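Local coordinates for C protein alpha-antigen (Streptococcus agalactiae, PDB 1YWM) that may play a role in both virulence and immunity as a cell-wall-anchored streptococcal surface protein, here represented by its N-terminal domain, at residues P22-T27 / Q110-S115; I59-G64 / Y94-E99. One frame throughout, in Å; residues are numbered along the deposited sequence.

Interaction 1 of 2, residues P22-T27 / Q110-S115; sequences PGSAAT and QIDIVS
The backbones of 22-27 and 110-115 approach most nearly at S24 and D112, whose CA atoms are 5.8 Å apart, and diverge to 7.2 Å between the CA atoms of A26 and V114; the join is made by side chains, one of them reaching the other segment's backbone. Here the buried carboxylate of D112 engages the turn at S24-A26. D112 OD2 accepts the backbone N-H of A25 at 2.8 Å, a nearly straight bond (168°) that uses the syn lone pair of the oxygen. The second oxygen, D112 OD1, lies 2.9 Å from S24 OG, where the serine hydroxyl may be the donor although its proton has another acceptor within reach. A chi1 of 176° turns the S24 hydroxyl away from its own N and toward the carboxylate, while S24 OG also accepts from A26 N at 3.0 Å. That last bond forms an ST turn leading into strand 26-28. Beyond the polar pair, V114 CG2 lies beside S24 OG and packs on A26 CB at 3.9 Å. D112 OD2 has a further partner in H104 ND1, so the carboxylate links three parts of the chain. Around this core, I96 of strand 88-97 touches A25 and D112, and L61 of strand 59-61 covers A26. The contact thus sets the start of strand 26-28, which pairs with 59-61, over the start of strand 113-121 in the larger sheet.

Interaction 2 of 2, residues I59-G64 / Y94-E99; sequences IVLEQG and YNIFGE
G64 O accepts a hydrogen bond from a water 3.2 Å away, and that same water accepts from E99 N at 3.0 Å, so one solvent molecule bridges the loops that follow two strands. The setting is the beta sandwich of this fibronectin-like domain: 59-61 belongs to the small two-stranded sheet and 94-97 to the large one, and the two segments run in nearly the same direction, 14° apart. Packing between the sheets rests on side chains that meet in the gap, as two residue pairs illustrate. L61 and I96 pass alongside each other in opposite directions, with L61 CD2 4.1 Å from I96 CD1, and A67 also packs on this interior. The loop end differs, a side chain meeting backbone: E99 CG lies 3.5 Å from G64 O. F97, G98 and E99 help line the pocket holding a dithiol, probably a crystallisation additive, with T66 and G101 completing it. At the far end the Y94 ring, its hydroxyl hydrogen-bonded to P55 O, offers a face to I59. The I59 side chain has CG1 between backbone N and carbonyl carbon (chi1 56°), leaving CG2 beside the N and directed at the ring. A CH-pi contact results: I59 CG2 sits 3.6 Å from the Y94 ring centroid, 14° off the ring normal.

Followed from the N terminus, the chain first lays down 22-27, then 59-64, before returning through 94-99 and finally 110-115. Interaction 1 therefore closes the longer loop, with 82 residues between its segments, and interaction 2 closes a shorter one of 29 residues that lies wholly within it; the two nest without crossing. Their centres are about 9 Å apart. Strands 26-28 and 59-61 are antiparallel neighbours in the small sheet, probably joined by a hydrogen bond between T27 O and V60 N, while 88-97 and 113-121 are antiparallel neighbours in the large one, probably joined likewise between V114 O and Y94 N. Together the contacts fasten one sheet to the other, with A26 CB packed on I96 CD1 between them.

Interaction 1 of 2, residues P22-T27 / Q110-S115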
ATOM      1  N   PRO A  22     -24.515  10.937  -8.024  1.00 37.36           N
ATOM      2  CA  PRO A  22     -25.622  11.901  -7.919  1.00 36.17           C
ATOM      3  C   PRO A  22     -26.458  11.654  -6.669  1.00 32.29           C
ATOM      4  O   PRO A  22     -26.924  10.522  -6.445  1.00 34.48           O
ATOM      5  CB  PRO A  22     -26.463  11.623  -9.174  1.00 37.93           C
ATOM      6  CG  PRO A  22     -25.490  11.052 -10.165  1.00 46.95           C
ATOM      7  CD  PRO A  22     -24.459  10.295  -9.354  1.00 39.24           C
ATOM      8  N   GLY A  23     -26.606  12.687  -5.847  1.00 27.66           N
ATOM      9  CA  GLY A  23     -27.421  12.593  -4.649  1.00 25.74           C
ATOM     10  C   GLY A  23     -26.697  12.055  -3.422  1.00 23.07           C
ATOM     11  O   GLY A  23     -27.238  12.128  -2.329  1.00 24.49           O
ATOM     12  N   SER A  24     -25.485  11.524  -3.590  1.00 20.14           N
ATOM     13  CA  SER A  24     -24.735  10.942  -2.451  1.00 22.71           C
ATOM     14  C   SER A  24     -24.187  11.985  -1.501  1.00 23.34           C
ATOM     15  O   SER A  24     -23.732  13.044  -1.924  1.00 28.66           O
ATOM     16  CB  SER A  24     -23.562  10.044  -2.909  1.00 21.72           C
ATOM     17  OG  SER A  24     -22.805   9.588  -1.784  1.00 20.95           O
ATOM     18  N   ALA A  25     -24.184  11.656  -0.210  1.00 20.97           N
ATOM     19  CA  ALA A  25     -23.652  12.569   0.793  1.00 22.66           C
ATOM     20  C   ALA A  25     -22.175  12.299   1.070  1.00 22.27           C
ATOM     21  O   ALA A  25     -21.582  12.887   1.989  1.00 25.41           O
ATOM     22  CB  ALA A  25     -24.473  12.441   2.076  1.00 18.97           C
ATOM     23  N   ALA A  26     -21.577  11.392   0.298  1.00 22.99           N
ATOM     24  CA  ALA A  26     -20.163  11.057   0.496  1.00 22.47           C
ATOM     25  C   ALA A  26     -19.407  11.146  -0.821  1.00 20.48           C
ATOM     26  O   ALA A  26     -19.968  10.907  -1.884  1.00 20.72           O
ATOM     27  CB  ALA A  26     -20.002   9.655   1.092  1.00 20.94           C
ATOM     28  N   THR A  27     -18.129  11.484  -0.743  1.00 23.57           N
ATOM     29  CA  THR A  27     -17.294  11.428  -1.929  1.00 24.42           C
ATOM     30  C   THR A  27     -15.873  10.955  -1.582  1.00 22.07           C
ATOM     31  O   THR A  27     -15.329  11.256  -0.521  1.00 22.70           O
ATOM     32  CB  THR A  27     -17.309  12.789  -2.686  1.00 35.68           C
ATOM     33  OG1 THR A  27     -16.559  12.664  -3.904  1.00 53.55           O
ATOM     34  CG2 THR A  27     -16.564  13.850  -1.919  1.00 33.75           C
ATOM     35  N   GLN A 110     -32.795   5.640  -4.235  1.00 19.73           N
ATOM     36  CA  GLN A 110     -31.863   4.562  -3.933  1.00 19.93           C
ATOM     37  C   GLN A 110     -31.069   4.872  -2.665  1.00 12.79           C
ATOM     38  O   GLN A 110     -30.715   6.027  -2.422  1.00 14.27           O
ATOM     39  CB  GLN A 110     -30.866   4.375  -5.092  1.00 15.87           C
ATOM     40  CG  GLN A 110     -31.498   4.191  -6.443  1.00 24.35           C
ATOM     41  CD  GLN A 110     -30.429   3.913  -7.472  1.00 28.90           C
ATOM     42  OE1 GLN A 110     -30.191   2.772  -7.774  1.00 20.58           O
ATOM     43  NE2 GLN A 110     -29.735   4.954  -7.945  1.00 34.17           N
ATOM     44  N   ILE A 111     -30.780   3.813  -1.910  1.00 11.85           N
ATOM     45  CA  ILE A 111     -30.000   3.885  -0.669  1.00 15.79           C
ATOM     46  C   ILE A 111     -28.629   4.407  -1.028  1.00 18.96           C
ATOM     47  O   ILE A 111     -28.058   3.977  -2.038  1.00 16.67           O
ATOM     48  CB  ILE A 111     -29.889   2.489  -0.015  1.00 14.16           C
ATOM     49  CG1 ILE A 111     -31.277   1.920   0.361  1.00 26.44           C
ATOM     50  CG2 ILE A 111     -28.992   2.530   1.217  1.00 23.46           C
ATOM     51  CD1 ILE A 111     -31.853   2.553   1.589  1.00 27.22           C
ATOM     52  N   ASP A 112     -28.129   5.348  -0.225  1.00 11.87           N
ATOM     53  CA  ASP A 112     -26.816   5.944  -0.420  1.00 16.01           C
ATOM     54  C   ASP A 112     -25.709   5.006   0.051  1.00 17.75           C
ATOM     55  O   ASP A 112     -25.452   4.889   1.244  1.00 13.87           O
ATOM     56  CB  ASP A 112     -26.755   7.244   0.374  1.00 15.13           C
ATOM     57  CG  ASP A 112     -25.617   8.126  -0.024  1.00 17.18           C
ATOM     58  OD1 ASP A 112     -24.720   7.680  -0.801  1.00 15.86           O
ATOM     59  OD2 ASP A 112     -25.537   9.288   0.428  1.00 15.77           O
ATOM     60  N   ILE A 113     -25.075   4.298  -0.886  1.00 15.83           N
ATOM     61  CA  ILE A 113     -23.860   3.571  -0.550  1.00 13.58           C
ATOM     62  C   ILE A 113     -22.766   3.949  -1.559  1.00 13.73           C
ATOM     63  O   ILE A 113     -23.056   4.285  -2.717  1.00 16.39           O
ATOM     64  CB  ILE A 113     -24.079   2.032  -0.525  1.00 15.94           C
ATOM     65  CG1 ILE A 113     -24.388   1.448  -1.911  1.00 22.23           C
ATOM     66  CG2 ILE A 113     -25.154   1.635   0.524  1.00 12.59           C
ATOM     67  CD1 ILE A 113     -24.342  -0.129  -1.920  1.00 28.22           C
ATOM     68  N   VAL A 114     -21.511   3.919  -1.123  1.00 15.30           N
ATOM     69  CA  VAL A 114     -20.421   4.278  -2.042  1.00 15.72           C
ATOM     70  C   VAL A 114     -19.527   3.065  -2.142  1.00 18.25           C
ATOM     71  O   VAL A 114     -18.908   2.693  -1.169  1.00 13.78           O
ATOM     72  CB  VAL A 114     -19.627   5.491  -1.567  1.00 19.59           C
ATOM     73  CG1 VAL A 114     -18.476   5.836  -2.581  1.00 15.89           C
ATOM     74  CG2 VAL A 114     -20.558   6.716  -1.377  1.00 26.30           C
ATOM     75  N   SER A 115     -19.513   2.441  -3.319  1.00 12.38           N
ATOM     76  CA  SER A 115     -18.773   1.202  -3.549  1.00 21.91           C
ATOM     77  C   SER A 115     -17.466   1.536  -4.240  1.00 23.20           C
ATOM     78  O   SER A 115     -17.466   2.305  -5.202  1.00 21.14           O
ATOM     79  CB  SER A 115     -19.579   0.291  -4.479  1.00 26.86           C
ATOM     80  OG  SER A 115     -20.876   0.099  -3.959  1.00 38.07           O
TER

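Interaction 2 of 2, residues I59-G64 / Y94-E99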
ATOM      1  N   ILE A  59     -12.894   9.154   2.686  1.00 30.07           N
ATOM      2  CA  ILE A  59     -14.083   9.784   2.119  1.00 24.12           C
ATOM      3  C   ILE A  59     -14.374  11.126   2.758  1.00 29.28           C
ATOM      4  O   ILE A  59     -13.937  11.396   3.878  1.00 28.19           O
ATOM      5  CB  ILE A  59     -15.301   8.881   2.244  1.00 25.95           C
ATOM      6  CG1 ILE A  59     -15.525   8.476   3.704  1.00 22.48           C
ATOM      7  CG2 ILE A  59     -15.186   7.688   1.291  1.00 30.93           C
ATOM      8  CD1 ILE A  59     -16.974   8.452   4.056  1.00 32.41           C
ATOM      9  N   VAL A  60     -15.104  11.967   2.026  1.00 26.39           N
ATOM     10  CA  VAL A  60     -15.531  13.250   2.558  1.00 31.46           C
ATOM     11  C   VAL A  60     -17.052  13.211   2.687  1.00 26.91           C
ATOM     12  O   VAL A  60     -17.759  12.903   1.729  1.00 28.91           O
ATOM     13  CB  VAL A  60     -15.073  14.420   1.648  1.00 31.70           C
ATOM     14  CG1 VAL A  60     -15.661  15.750   2.131  1.00 32.73           C
ATOM     15  CG2 VAL A  60     -13.557  14.498   1.592  1.00 33.69           C
ATOM     16  N   LEU A  61     -17.539  13.524   3.880  1.00 26.54           N
ATOM     17  CA  LEU A  61     -18.967  13.454   4.180  1.00 25.23           C
ATOM     18  C   LEU A  61     -19.559  14.827   4.356  1.00 29.27           C
ATOM     19  O   LEU A  61     -18.959  15.715   4.987  1.00 29.12           O
ATOM     20  CB  LEU A  61     -19.191  12.716   5.482  1.00 29.83           C
ATOM     21  CG  LEU A  61     -19.238  11.213   5.458  1.00 34.55           C
ATOM     22  CD1 LEU A  61     -18.992  10.782   6.877  1.00 23.87           C
ATOM     23  CD2 LEU A  61     -20.623  10.769   4.950  1.00 28.12           C
ATOM     24  N   GLU A  62     -20.749  14.980   3.804  1.00 29.40           N
ATOM     25  CA  GLU A  62     -21.588  16.146   4.027  1.00 28.81           C
ATOM     26  C   GLU A  62     -22.007  16.239   5.494  1.00 32.65           C
ATOM     27  O   GLU A  62     -22.148  15.214   6.194  1.00 30.41           O
ATOM     28  CB  GLU A  62     -22.821  16.053   3.118  1.00 26.50           C
ATOM     29  CG  GLU A  62     -22.678  16.786   1.796  1.00 50.15           C
ATOM     30  CD  GLU A  62     -23.750  16.416   0.776  1.00 64.55           C
ATOM     31  OE1 GLU A  62     -24.917  16.120   1.169  1.00 42.85           O
ATOM     32  OE2 GLU A  62     -23.417  16.428  -0.432  1.00 52.31           O
ATOM     33  N   GLN A  63     -22.189  17.469   5.970  1.00 32.85           N
ATOM     34  CA  GLN A  63     -22.675  17.702   7.327  1.00 32.89           C
ATOM     35  C   GLN A  63     -24.013  16.978   7.523  1.00 23.41           C
ATOM     36  O   GLN A  63     -24.852  16.958   6.619  1.00 23.10           O
ATOM     37  CB  GLN A  63     -22.818  19.210   7.594  1.00 38.98           C
ATOM     38  CG  GLN A  63     -22.975  19.589   9.074  1.00 56.64           C
ATOM     39  CD  GLN A  63     -24.439  19.749   9.506  1.00 73.54           C
ATOM     40  OE1 GLN A  63     -24.769  19.575  10.687  1.00 76.18           O
ATOM     41  NE2 GLN A  63     -25.312  20.082   8.556  1.00 73.24           N
ATOM     42  N   GLY A  64     -24.175  16.353   8.685  1.00 25.12           N
ATOM     43  CA  GLY A  64     -25.400  15.670   9.037  1.00 28.50           C
ATOM     44  C   GLY A  64     -25.415  14.198   8.673  1.00 30.84           C
ATOM     45  O   GLY A  64     -26.392  13.507   8.964  1.00 30.11           O
ATOM     46  N   TYR A  94     -18.942   2.225   1.661  1.00 12.47           N
ATOM     47  CA  TYR A  94     -19.297   3.119   2.733  1.00 16.90           C
ATOM     48  C   TYR A  94     -20.828   3.172   2.718  1.00 14.56           C
ATOM     49  O   TYR A  94     -21.434   3.563   1.724  1.00 15.78           O
ATOM     50  CB  TYR A  94     -18.708   4.491   2.473  1.00 17.08           C
ATOM     51  CG  TYR A  94     -17.197   4.473   2.533  1.00 17.09           C
ATOM     52  CD1 TYR A  94     -16.532   4.627   3.754  1.00 16.40           C
ATOM     53  CD2 TYR A  94     -16.449   4.217   1.382  1.00 16.63           C
ATOM     54  CE1 TYR A  94     -15.107   4.602   3.823  1.00 14.03           C
ATOM     55  CE2 TYR A  94     -15.030   4.177   1.433  1.00 17.47           C
ATOM     56  CZ  TYR A  94     -14.381   4.378   2.653  1.00 16.67           C
ATOM     57  OH  TYR A  94     -12.995   4.373   2.690  1.00 15.43           O
ATOM     58  N   ASN A  95     -21.426   2.745   3.808  1.00 14.78           N
ATOM     59  CA  ASN A  95     -22.876   2.875   3.983  1.00 13.83           C
ATOM     60  C   ASN A  95     -23.099   4.217   4.682  1.00 12.12           C
ATOM     61  O   ASN A  95     -22.500   4.466   5.705  1.00 15.41           O
ATOM     62  CB  ASN A  95     -23.388   1.685   4.824  1.00 14.81           C
ATOM     63  CG  ASN A  95     -23.298   0.344   4.041  1.00 16.21           C
ATOM     64  OD1 ASN A  95     -23.464   0.329   2.829  1.00 19.36           O
ATOM     65  ND2 ASN A  95     -22.989  -0.755   4.735  1.00 15.50           N
ATOM     66  N   ILE A  96     -24.010   5.029   4.150  1.00 12.29           N
ATOM     67  CA  ILE A  96     -24.174   6.405   4.588  1.00 11.38           C
ATOM     68  C   ILE A  96     -25.505   6.479   5.377  1.00 13.06           C
ATOM     69  O   ILE A  96     -26.529   5.956   4.921  1.00 13.04           O
ATOM     70  CB  ILE A  96     -24.210   7.352   3.372  1.00 11.40           C
ATOM     71  CG1 ILE A  96     -22.991   7.117   2.430  1.00 13.88           C
ATOM     72  CG2 ILE A  96     -24.267   8.814   3.803  1.00 12.62           C
ATOM     73  CD1 ILE A  96     -21.629   7.193   3.147  1.00 14.55           C
ATOM     74  N   PHE A  97     -25.455   7.134   6.525  1.00 13.08           N
ATOM     75  CA  PHE A  97     -26.595   7.216   7.455  1.00 10.69           C
ATOM     76  C   PHE A  97     -26.926   8.662   7.807  1.00 15.68           C
ATOM     77  O   PHE A  97     -26.016   9.466   8.017  1.00 15.93           O
ATOM     78  CB  PHE A  97     -26.246   6.466   8.753  1.00 13.36           C
ATOM     79  CG  PHE A  97     -25.974   5.003   8.540  1.00 11.67           C
ATOM     80  CD1 PHE A  97     -24.667   4.553   8.292  1.00 21.32           C
ATOM     81  CD2 PHE A  97     -27.015   4.089   8.490  1.00 14.22           C
ATOM     82  CE1 PHE A  97     -24.411   3.198   8.034  1.00 18.88           C
ATOM     83  CE2 PHE A  97     -26.772   2.723   8.261  1.00 22.88           C
ATOM     84  CZ  PHE A  97     -25.446   2.282   8.032  1.00 16.97           C
ATOM     85  N   GLY A  98     -28.228   8.979   7.912  1.00 12.55           N
ATOM     86  CA  GLY A  98     -28.644  10.266   8.450  1.00 11.51           C
ATOM     87  C   GLY A  98     -28.538  10.299   9.963  1.00 15.15           C
ATOM     88  O   GLY A  98     -28.144   9.313  10.601  1.00 16.22           O
ATOM     89  N   GLU A  99     -28.895  11.452  10.536  1.00 16.31           N
ATOM     90  CA  GLU A  99     -28.817  11.661  11.976  1.00 20.90           C
ATOM     91  C   GLU A  99     -29.649  10.672  12.773  1.00 18.15           C
ATOM     92  O   GLU A  99     -29.335  10.406  13.936  1.00 15.48           O
ATOM     93  CB  GLU A  99     -29.216  13.089  12.331  1.00 17.88           C
ATOM     94  CG  GLU A  99     -28.180  14.125  11.935  1.00 30.70           C
ATOM     95  CD  GLU A  99     -28.724  15.546  11.989  1.00 46.75           C
ATOM     96  OE1 GLU A  99     -29.969  15.725  12.091  1.00 38.05           O
ATOM     97  OE2 GLU A  99     -27.898  16.487  11.929  1.00 42.88           O
TER
HETATM   98  O   HOH W   1     -29.564  13.595   8.524  1.00 25.85           O